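Local coordinates for protein phosphotriesterase, putative (Deinococcus radiodurans, PDB 4J35) that probably hydrolyses lactones at a two-metal centre and, in this engineered form, is directed toward the breakdown of organophosphates, at residues 240-251 / 296-305; 31-40 / 266-274. The protein carries 7 engineered substitutions. All blocks are in the same frame, centred on the assembly; numbering follows the deposited sequence.

Interaction 1. Residues 240-251 / 296-305; sequences DAERLSVLTTLL and ILPDLRRRGI
Two of the outer helices of the phosphotriesterase TIM barrel meet where Leu244 of helix 240-251 enters a hole on helix 291-303, a knob-into-hole fit among Ile296, Asp299, Leu300 and Arg303. The axes of the two segments cross at -51° with a closest approach of 11.6 Å. Leu244 divides its methyls: CD2 lies against Ile296 CG2 (4.0 Å) and Leu300 CD2, while CD1 comes within 3.3 Å of Asp299 OD2. Its CB sits centrally over one face of the Arg303 guanidinium. Arg303 NE makes a nearly straight bond to Asp299 OD2 (2.9 Å, 172°), which lies in the guanidinium plane while the donor stands above the carboxylate plane, and water 1 continues the link, accepting from Arg303 NH2 and donating to Ala241 O. Because the Arg303 chain runs extended from CG to NE, its CD passes Thr248 CG2 at 3.7 Å. Past the Schellman turn at Gly304, Ile305 CD1 presses tightly on Leu251 CD1 (3.5 Å). Leu247 and Leu251 continue inward to strand 259-261, Leu251 and Leu300 both touch Met313 of helix 307-322, and Val246 and Leu250 pack on helix 211-218.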
loop_
_atom_site.group_PDB
_atom_site.type_symbol
_atom_site.label_atom_id
_atom_site.label_comp_id
_atom_site.label_asym_id
_atom_site.label_seq_id
_atom_site.Cartn_x
_atom_site.Cartn_y
_atom_site.Cartn_z
ATOM N N ASP A 240 -9.661 14.603 -6.488
ATOM C CA ASP A 240 -9.559 14.646 -5.039
ATOM C C ASP A 240 -10.841 15.190 -4.416
ATOM O O ASP A 240 -11.239 14.791 -3.309
ATOM C CB ASP A 240 -8.363 15.505 -4.620
ATOM C CG ASP A 240 -7.038 14.756 -4.737
ATOM O OD1 ASP A 240 -7.064 13.512 -4.925
ATOM O OD2 ASP A 240 -5.972 15.405 -4.627
ATOM N N ALA A 241 -11.495 16.086 -5.139
ATOM C CA ALA A 241 -12.733 16.678 -4.649
ATOM C C ALA A 241 -13.788 15.595 -4.513
ATOM O O ALA A 241 -14.546 15.585 -3.541
ATOM C CB ALA A 241 -13.212 17.784 -5.575
ATOM N N GLU A 242 -13.833 14.680 -5.477
ATOM C CA GLU A 242 -14.780 13.572 -5.408
ATOM C C GLU A 242 -14.387 12.620 -4.282
ATOM O O GLU A 242 -15.246 12.145 -3.521
ATOM C CB GLU A 242 -14.853 12.822 -6.738
ATOM C CG GLU A 242 -15.306 13.691 -7.904
ATOM C CD GLU A 242 -15.055 13.051 -9.264
ATOM O OE1 GLU A 242 -14.070 12.298 -9.401
ATOM O OE2 GLU A 242 -15.841 13.309 -10.202
ATOM N N ARG A 243 -13.092 12.335 -4.175
ATOM C CA ARG A 243 -12.593 11.549 -3.058
ATOM C C ARG A 243 -13.110 12.116 -1.753
ATOM O O ARG A 243 -13.677 11.399 -0.950
ATOM C CB ARG A 243 -11.066 11.545 -3.011
ATOM C CG ARG A 243 -10.418 10.711 -4.093
ATOM C CD ARG A 243 -8.915 10.575 -3.871
ATOM N NE ARG A 243 -8.330 9.657 -4.848
ATOM C CZ ARG A 243 -7.973 9.979 -6.089
ATOM N NH1 ARG A 243 -8.091 11.227 -6.538
ATOM N NH2 ARG A 243 -7.484 9.043 -6.888
ATOM N N LEU A 244 -12.905 13.404 -1.529
ATOM C CA LEU A 244 -13.193 13.972 -0.207
ATOM C C LEU A 244 -14.691 14.060 0.054
ATOM O O LEU A 244 -15.130 14.040 1.196
ATOM C CB LEU A 244 -12.551 15.349 -0.027
ATOM C CG LEU A 244 -11.028 15.393 -0.118
ATOM C CD1 LEU A 244 -10.539 16.786 0.193
ATOM C CD2 LEU A 244 -10.366 14.374 0.793
ATOM N N SER A 245 -15.465 14.167 -1.014
ATOM C CA SER A 245 -16.907 14.150 -0.895
ATOM C C SER A 245 -17.360 12.797 -0.307
ATOM O O SER A 245 -18.182 12.767 0.611
ATOM C CB SER A 245 -17.544 14.392 -2.265
ATOM O OG SER A 245 -18.958 14.437 -2.167
ATOM N N VAL A 246 -16.810 11.687 -0.806
ATOM C CA VAL A 246 -17.192 10.355 -0.296
ATOM C C VAL A 246 -16.670 10.218 1.114
ATOM O O VAL A 246 -17.372 9.765 2.016
ATOM C CB VAL A 246 -16.627 9.201 -1.150
ATOM C CG1 VAL A 246 -17.023 7.832 -0.564
ATOM C CG2 VAL A 246 -17.118 9.305 -2.567
ATOM N N LEU A 247 -15.440 10.659 1.327
ATOM C CA LEU A 247 -14.841 10.556 2.651
ATOM C C LEU A 247 -15.640 11.293 3.732
ATOM O O LEU A 247 -15.806 10.787 4.850
ATOM C CB LEU A 247 -13.431 11.116 2.626
ATOM C CG LEU A 247 -12.537 10.744 3.799
ATOM C CD1 LEU A 247 -12.104 9.256 3.719
ATOM C CD2 LEU A 247 -11.319 11.660 3.765
ATOM N N THR A 248 -16.101 12.506 3.427
ATOM C CA THR A 248 -16.785 13.307 4.443
ATOM C C THR A 248 -18.113 12.622 4.810
ATOM O O THR A 248 -18.512 12.621 5.967
ATOM C CB THR A 248 -16.996 14.778 4.024
ATOM O OG1 THR A 248 -17.678 14.858 2.764
ATOM C CG2 THR A 248 -15.648 15.458 3.902
ATOM N N THR A 249 -18.770 12.059 3.805
ATOM C CA THR A 249 -19.968 11.261 4.001
ATOM C C THR A 249 -19.725 10.118 4.975
ATOM O O THR A 249 -20.552 9.851 5.873
ATOM C CB THR A 249 -20.415 10.659 2.675
ATOM O OG1 THR A 249 -20.758 11.715 1.776
ATOM C CG2 THR A 249 -21.610 9.721 2.856
ATOM N N LEU A 250 -18.615 9.411 4.784
ATOM C CA LEU A 250 -18.348 8.195 5.562
ATOM C C LEU A 250 -17.935 8.584 6.971
ATOM O O LEU A 250 -18.323 7.965 7.945
ATOM C CB LEU A 250 -17.267 7.337 4.902
ATOM C CG LEU A 250 -17.631 6.678 3.576
ATOM C CD1 LEU A 250 -16.448 5.994 2.988
ATOM C CD2 LEU A 250 -18.725 5.588 3.838
ATOM N N LEU A 251 -17.171 9.661 7.091
ATOM C CA LEU A 251 -16.815 10.180 8.406
ATOM C C LEU A 251 -18.049 10.556 9.224
ATOM O O LEU A 251 -18.077 10.367 10.445
ATOM C CB LEU A 251 -15.902 11.426 8.218
ATOM C CG LEU A 251 -14.477 11.091 7.773
ATOM C CD1 LEU A 251 -13.697 12.386 7.253
ATOM C CD2 LEU A 251 -13.731 10.477 8.934
ATOM N N ILE A 296 -4.665 18.183 2.028
ATOM C CA ILE A 296 -5.855 17.382 2.367
ATOM C C ILE A 296 -6.309 17.577 3.792
ATOM O O ILE A 296 -7.465 17.925 4.031
ATOM C CB ILE A 296 -5.602 15.884 2.111
ATOM C CG1 ILE A 296 -5.233 15.652 0.643
ATOM C CG2 ILE A 296 -6.819 15.054 2.552
ATOM C CD1 ILE A 296 -6.298 16.095 -0.346
ATOM N N LEU A 297 -5.448 17.302 4.757
ATOM C CA LEU A 297 -5.877 17.397 6.145
ATOM C C LEU A 297 -6.463 18.771 6.513
ATOM O O LEU A 297 -7.452 18.881 7.229
ATOM C CB LEU A 297 -4.734 17.000 7.096
ATOM C CG LEU A 297 -4.136 15.606 6.879
ATOM C CD1 LEU A 297 -3.130 15.270 7.978
ATOM C CD2 LEU A 297 -5.220 14.491 6.774
ATOM N N PRO A 298 -5.844 19.858 6.025
ATOM C CA PRO A 298 -6.372 21.170 6.387
ATOM C C PRO A 298 -7.706 21.356 5.711
ATOM O O PRO A 298 -8.587 22.059 6.196
ATOM C CB PRO A 298 -5.325 22.162 5.777
ATOM C CG PRO A 298 -4.077 21.383 5.693
ATOM C CD PRO A 298 -4.521 19.926 5.380
ATOM N N ASP A 299 -7.861 20.729 4.555
ATOM C CA ASP A 299 -9.115 20.902 3.853
ATOM C C ASP A 299 -10.231 20.114 4.625
ATOM O O ASP A 299 -11.337 20.587 4.736
ATOM C CB ASP A 299 -9.013 20.437 2.416
ATOM C CG ASP A 299 -10.245 20.773 1.630
ATOM O OD1 ASP A 299 -10.506 21.972 1.438
ATOM O OD2 ASP A 299 -10.965 19.845 1.223
ATOM N N LEU A 300 -9.898 18.967 5.192
ATOM C CA LEU A 300 -10.903 18.225 5.988
ATOM C C LEU A 300 -11.294 19.030 7.242
ATOM O O LEU A 300 -12.473 19.153 7.560
ATOM C CB LEU A 300 -10.371 16.855 6.384
ATOM C CG LEU A 300 -10.172 15.881 5.224
ATOM C CD1 LEU A 300 -9.468 14.634 5.721
ATOM C CD2 LEU A 300 -11.519 15.530 4.580
ATOM N N ARG A 301 -10.302 19.583 7.941
ATOM C CA ARG A 301 -10.565 20.447 9.089
ATOM C C ARG A 301 -11.458 21.628 8.697
ATOM O O ARG A 301 -12.441 21.942 9.396
ATOM C CB ARG A 301 -9.253 20.930 9.713
ATOM C CG ARG A 301 -8.479 19.803 10.374
ATOM C CD ARG A 301 -9.205 19.341 11.654
ATOM N NE ARG A 301 -9.204 20.396 12.673
ATOM C CZ ARG A 301 -10.259 21.060 13.143
ATOM N NH1 ARG A 301 -11.493 20.821 12.720
ATOM N NH2 ARG A 301 -10.054 22.005 14.053
ATOM N N ARG A 302 -11.111 22.292 7.594
ATOM C CA ARG A 302 -11.973 23.339 7.062
ATOM C C ARG A 302 -13.412 22.852 6.890
ATOM O O ARG A 302 -14.355 23.612 7.090
ATOM C CB ARG A 302 -11.506 23.834 5.726
ATOM C CG ARG A 302 -12.249 25.081 5.276
ATOM C CD ARG A 302 -11.862 25.530 3.836
ATOM N NE ARG A 302 -11.994 24.425 2.872
ATOM C CZ ARG A 302 -13.155 23.861 2.512
ATOM N NH1 ARG A 302 -14.304 24.298 3.016
ATOM N NH2 ARG A 302 -13.175 22.853 1.644
ATOM N N ARG A 303 -13.564 21.604 6.468
ATOM C CA ARG A 303 -14.881 21.049 6.159
ATOM C C ARG A 303 -15.692 20.672 7.384
ATOM O O ARG A 303 -16.863 20.337 7.244
ATOM C CB ARG A 303 -14.737 19.797 5.299
ATOM C CG ARG A 303 -14.445 20.064 3.844
ATOM C CD ARG A 303 -14.129 18.776 3.120
ATOM N NE ARG A 303 -13.675 19.020 1.752
ATOM C CZ ARG A 303 -14.398 18.821 0.653
ATOM N NH1 ARG A 303 -15.634 18.341 0.716
ATOM N NH2 ARG A 303 -13.864 19.083 -0.531
ATOM N N GLY A 304 -15.074 20.685 8.564
ATOM C CA GLY A 304 -15.765 20.305 9.788
ATOM C C GLY A 304 -15.327 18.956 10.351
ATOM O O GLY A 304 -15.810 18.497 11.391
ATOM N N ILE A 305 -14.393 18.298 9.676
ATOM C CA ILE A 305 -13.813 17.097 10.243
ATOM C C ILE A 305 -12.974 17.520 11.434
ATOM O O ILE A 305 -12.292 18.533 11.367
ATOM C CB ILE A 305 -12.985 16.340 9.196
ATOM C CG1 ILE A 305 -13.866 16.015 7.980
ATOM C CG2 ILE A 305 -12.335 15.109 9.816
ATOM C CD1 ILE A 305 -15.226 15.307 8.355
HETATM O O HOH W 1 -15.745 17.816 -2.548
#

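Interaction 2. Residues 31-40 / 266-274; sequences YAGDVTLGPF and IWHWLGRPL. Engineered in segment 266-274: Leu274 (natural residue Pro).
Asp34 and Arg272 supply the charged part of this contact, a salt bridge gripped side-on by two nitrogens. Arg272 NE points almost straight at the syn lone pair of Asp34 OD2 (2.9 Å, 176°), whereas the second bond, from Arg272 NH2 to Asp34 OD1 (3.0 Å), is more bent and tilts out of both planes; carboxylate and guanidinium are turned well away from parallel. A bend at chi3 (-83°) turns the arginine head back toward the aspartate, and Leu37 runs alongside in the same direction, setting CD1 3.5 Å above one guanidinium face, off-centre.

Backbone contacts follow at the two glycines. Gly38 CA lies 3.7 Å from Arg272 N, and Gly271 CA makes a CA-H...O contact with Gly38 O. The same carbonyl accepts from water 2, which in turn accepts from Gly271 N (2.8 Å), bridging the two segments without a direct backbone hydrogen bond. Both belong to the TIM barrel: 31-40 leads from strand 17-26 to helix 42-58. Segment 266-274 comprises strand 266-269, the parallel neighbour of 17-26, and the loop after it; the backbones of His268 and Leu270 bond to that of Phe26.

Apolar packing centres on Leu270, which reaches two rings. Its CB touches Tyr31 CD2 (3.7 Å) and its CD1 lies over one face of the tyrosine near the rim, Ala32 CB approaching the opposite face, also near the rim. Leu270 CD2 meets Phe40 CD1 at 3.6 Å. The Phe40 and His268 rings form an oblique pair, their planes 76° apart, and Phe40 also packs edge-to-face with Phe78.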
loop_
_atom_site.group_PDB
_atom_site.type_symbol
_atom_site.label_atom_id
_atom_site.label_comp_id
_atom_site.label_asym_id
_atom_site.label_seq_id
_atom_site.Cartn_x
_atom_site.Cartn_y
_atom_site.Cartn_z
ATOM N N TYR A 31 10.863 -3.697 -16.183
ATOM C CA TYR A 31 11.844 -2.624 -16.050
ATOM C C TYR A 31 13.269 -3.207 -16.029
ATOM O O TYR A 31 14.207 -2.586 -16.526
ATOM C CB TYR A 31 11.606 -1.789 -14.767
ATOM C CG TYR A 31 12.055 -2.501 -13.518
ATOM C CD1 TYR A 31 11.188 -3.347 -12.822
ATOM C CD2 TYR A 31 13.355 -2.370 -13.057
ATOM C CE1 TYR A 31 11.626 -4.062 -11.704
ATOM C CE2 TYR A 31 13.791 -3.054 -11.914
ATOM C CZ TYR A 31 12.928 -3.894 -11.257
ATOM O OH TYR A 31 13.379 -4.585 -10.157
ATOM N N ALA A 32 13.436 -4.381 -15.411
ATOM C CA ALA A 32 14.764 -4.972 -15.288
ATOM C C ALA A 32 15.324 -5.365 -16.654
ATOM O O ALA A 32 16.532 -5.424 -16.854
ATOM C CB ALA A 32 14.740 -6.211 -14.332
ATOM N N GLY A 33 14.450 -5.610 -17.611
ATOM C CA GLY A 33 14.902 -5.975 -18.933
ATOM C C GLY A 33 15.457 -4.764 -19.673
ATOM O O GLY A 33 16.150 -4.912 -20.673
ATOM N N ASP A 34 15.176 -3.573 -19.151
ATOM C CA ASP A 34 15.659 -2.316 -19.721
ATOM C C ASP A 34 16.907 -1.815 -18.991
ATOM O O ASP A 34 17.178 -0.624 -18.955
ATOM C CB ASP A 34 14.550 -1.241 -19.654
ATOM C CG ASP A 34 14.805 -0.082 -20.653
ATOM O OD1 ASP A 34 15.473 -0.316 -21.685
ATOM O OD2 ASP A 34 14.355 1.058 -20.400
ATOM N N VAL A 35 17.674 -2.731 -18.394
ATOM C CA VAL A 35 18.832 -2.344 -17.561
ATOM C C VAL A 35 19.964 -1.639 -18.315
ATOM O O VAL A 35 20.689 -0.809 -17.748
ATOM C CB VAL A 35 19.428 -3.588 -16.816
ATOM C CG1 VAL A 35 19.926 -4.628 -17.815
ATOM C CG2 VAL A 35 20.532 -3.162 -15.881
ATOM N N THR A 36 20.138 -1.936 -19.591
ATOM C CA THR A 36 21.261 -1.304 -20.304
ATOM C C THR A 36 21.111 0.209 -20.369
ATOM O O THR A 36 22.070 0.976 -20.121
ATOM C CB THR A 36 21.423 -1.900 -21.719
ATOM O OG1 THR A 36 21.699 -3.301 -21.601
ATOM C CG2 THR A 36 22.555 -1.201 -22.471
ATOM N N LEU A 37 19.919 0.669 -20.701
ATOM C CA LEU A 37 19.716 2.121 -20.843
ATOM C C LEU A 37 19.047 2.735 -19.622
ATOM O O LEU A 37 19.072 3.957 -19.435
ATOM C CB LEU A 37 18.901 2.434 -22.100
ATOM C CG LEU A 37 19.608 2.114 -23.415
ATOM C CD1 LEU A 37 18.745 2.574 -24.587
ATOM C CD2 LEU A 37 21.017 2.752 -23.479
ATOM N N GLY A 38 18.464 1.900 -18.769
ATOM C CA GLY A 38 17.790 2.406 -17.572
ATOM C C GLY A 38 18.203 1.685 -16.288
ATOM O O GLY A 38 17.357 1.117 -15.579
ATOM N N PRO A 39 19.509 1.695 -15.991
ATOM C CA PRO A 39 20.057 1.057 -14.791
ATOM C C PRO A 39 19.680 1.809 -13.524
ATOM O O PRO A 39 19.306 2.994 -13.559
ATOM C CB PRO A 39 21.567 1.169 -15.016
ATOM C CG PRO A 39 21.710 2.441 -15.740
ATOM C CD PRO A 39 20.549 2.447 -16.715
ATOM N N PHE A 40 19.800 1.139 -12.387
ATOM C CA PHE A 40 19.507 1.790 -11.121
ATOM C C PHE A 40 20.643 2.749 -10.765
ATOM O O PHE A 40 21.794 2.339 -10.705
ATOM C CB PHE A 40 19.365 0.747 -10.022
ATOM C CG PHE A 40 18.924 1.301 -8.704
ATOM C CD1 PHE A 40 17.872 2.192 -8.631
ATOM C CD2 PHE A 40 19.541 0.903 -7.531
ATOM C CE1 PHE A 40 17.441 2.681 -7.412
ATOM C CE2 PHE A 40 19.119 1.394 -6.301
ATOM C CZ PHE A 40 18.068 2.278 -6.243
ATOM N N ILE A 266 5.226 7.392 -6.039
ATOM C CA ILE A 266 6.442 6.656 -6.339
ATOM C C ILE A 266 7.572 7.678 -6.177
ATOM O O ILE A 266 7.594 8.671 -6.901
ATOM C CB ILE A 266 6.419 6.118 -7.781
ATOM C CG1 ILE A 266 5.424 4.951 -7.918
ATOM C CG2 ILE A 266 7.815 5.714 -8.229
ATOM C CD1 ILE A 266 5.146 4.640 -9.398
ATOM N N TRP A 267 8.480 7.478 -5.234
ATOM C CA TRP A 267 9.479 8.530 -4.990
ATOM C C TRP A 267 10.624 8.460 -5.954
ATOM O O TRP A 267 11.308 9.461 -6.194
ATOM C CB TRP A 267 10.053 8.469 -3.591
ATOM C CG TRP A 267 9.014 8.402 -2.514
ATOM C CD1 TRP A 267 7.646 8.441 -2.652
ATOM C CD2 TRP A 267 9.278 8.259 -1.126
ATOM N NE1 TRP A 267 7.044 8.327 -1.403
ATOM C CE2 TRP A 267 8.029 8.204 -0.458
ATOM C CE3 TRP A 267 10.456 8.179 -0.372
ATOM C CZ2 TRP A 267 7.931 8.076 0.924
ATOM C CZ3 TRP A 267 10.352 8.042 1.004
ATOM C CH2 TRP A 267 9.098 7.986 1.635
ATOM N N HIS A 268 10.871 7.281 -6.498
ATOM C CA HIS A 268 11.931 7.132 -7.502
ATOM C C HIS A 268 11.565 6.012 -8.443
ATOM O O HIS A 268 11.323 4.903 -8.031
ATOM C CB HIS A 268 13.253 6.797 -6.839
ATOM C CG HIS A 268 14.366 6.539 -7.806
ATOM N ND1 HIS A 268 15.166 7.544 -8.293
ATOM C CD2 HIS A 268 14.812 5.394 -8.371
ATOM C CE1 HIS A 268 16.069 7.029 -9.113
ATOM N NE2 HIS A 268 15.878 5.725 -9.172
ATOM N N TRP A 269 11.516 6.313 -9.722
ATOM C CA TRP A 269 11.051 5.330 -10.678
ATOM C C TRP A 269 12.200 4.461 -11.231
ATOM O O TRP A 269 13.290 4.963 -11.543
ATOM C CB TRP A 269 10.286 6.109 -11.741
ATOM C CG TRP A 269 10.115 5.520 -13.074
ATOM C CD1 TRP A 269 10.980 5.618 -14.153
ATOM C CD2 TRP A 269 8.962 4.827 -13.546
ATOM N NE1 TRP A 269 10.440 4.988 -15.248
ATOM C CE2 TRP A 269 9.205 4.491 -14.909
ATOM C CE3 TRP A 269 7.753 4.440 -12.946
ATOM C CZ2 TRP A 269 8.284 3.785 -15.676
ATOM C CZ3 TRP A 269 6.842 3.732 -13.705
ATOM C CH2 TRP A 269 7.113 3.409 -15.064
ATOM N N LEU A 270 11.967 3.159 -11.328
ATOM C CA LEU A 270 12.967 2.235 -11.893
ATOM C C LEU A 270 12.815 2.094 -13.406
ATOM O O LEU A 270 11.711 2.151 -13.946
ATOM C CB LEU A 270 12.901 0.856 -11.203
ATOM C CG LEU A 270 13.018 0.953 -9.674
ATOM C CD1 LEU A 270 12.750 -0.412 -9.024
ATOM C CD2 LEU A 270 14.391 1.494 -9.251
ATOM N N GLY A 271 13.942 1.913 -14.086
ATOM C CA GLY A 271 13.946 1.880 -15.534
ATOM C C GLY A 271 14.441 3.208 -16.052
ATOM O O GLY A 271 14.972 4.016 -15.285
ATOM N N ARG A 272 14.293 3.435 -17.353
ATOM C CA ARG A 272 14.632 4.717 -17.923
ATOM C C ARG A 272 13.610 5.732 -17.449
ATOM O O ARG A 272 12.440 5.416 -17.331
ATOM C CB ARG A 272 14.581 4.660 -19.452
ATOM C CG ARG A 272 15.895 4.413 -20.125
ATOM C CD ARG A 272 15.716 4.419 -21.637
ATOM N NE ARG A 272 15.244 3.132 -22.161
ATOM C CZ ARG A 272 15.185 2.862 -23.466
ATOM N NH1 ARG A 272 15.487 3.821 -24.350
ATOM N NH2 ARG A 272 14.789 1.671 -23.888
ATOM N N PRO A 273 14.046 6.974 -17.211
ATOM C CA PRO A 273 13.079 8.030 -16.914
ATOM C C PRO A 273 12.043 8.103 -18.021
ATOM O O PRO A 273 12.356 7.866 -19.195
ATOM C CB PRO A 273 13.933 9.303 -16.920
ATOM C CG PRO A 273 15.318 8.840 -16.667
ATOM C CD PRO A 273 15.411 7.497 -17.338
ATOM N N LEU A 274 10.826 8.443 -17.632
ATOM C CA LEU A 274 9.701 8.530 -18.539
ATOM C C LEU A 274 9.046 9.893 -18.394
ATOM O O LEU A 274 8.549 10.240 -17.316
ATOM C CB LEU A 274 8.685 7.445 -18.184
ATOM C CG LEU A 274 7.372 7.460 -18.952
ATOM C CD1 LEU A 274 7.599 7.543 -20.455
ATOM C CD2 LEU A 274 6.598 6.212 -18.597
HETATM O O HOH W 2 16.442 1.625 -12.858
#

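How the interactions relate
Interaction 1 is largely buried and joins two outer helices, whereas interaction 2 is partly buried and joins the loop after strand 17-26 to strand 266-269 and the loop that follows it. Their centres lie 36 Å apart and no element is common to both, although the segments alternate along the chain. Chemistry follows place: between the helices, branched aliphatic side chains do most of the work, and the salt bridges of Asp299 stay within one helix, while Arg303 reaches across by packing and by a water. In interaction 2, a direct salt bridge, aromatic rings and close glycine backbones carry the contact. A water bridges each interface, from arginine to carbonyl in interaction 1 and from backbone to backbone in interaction 2.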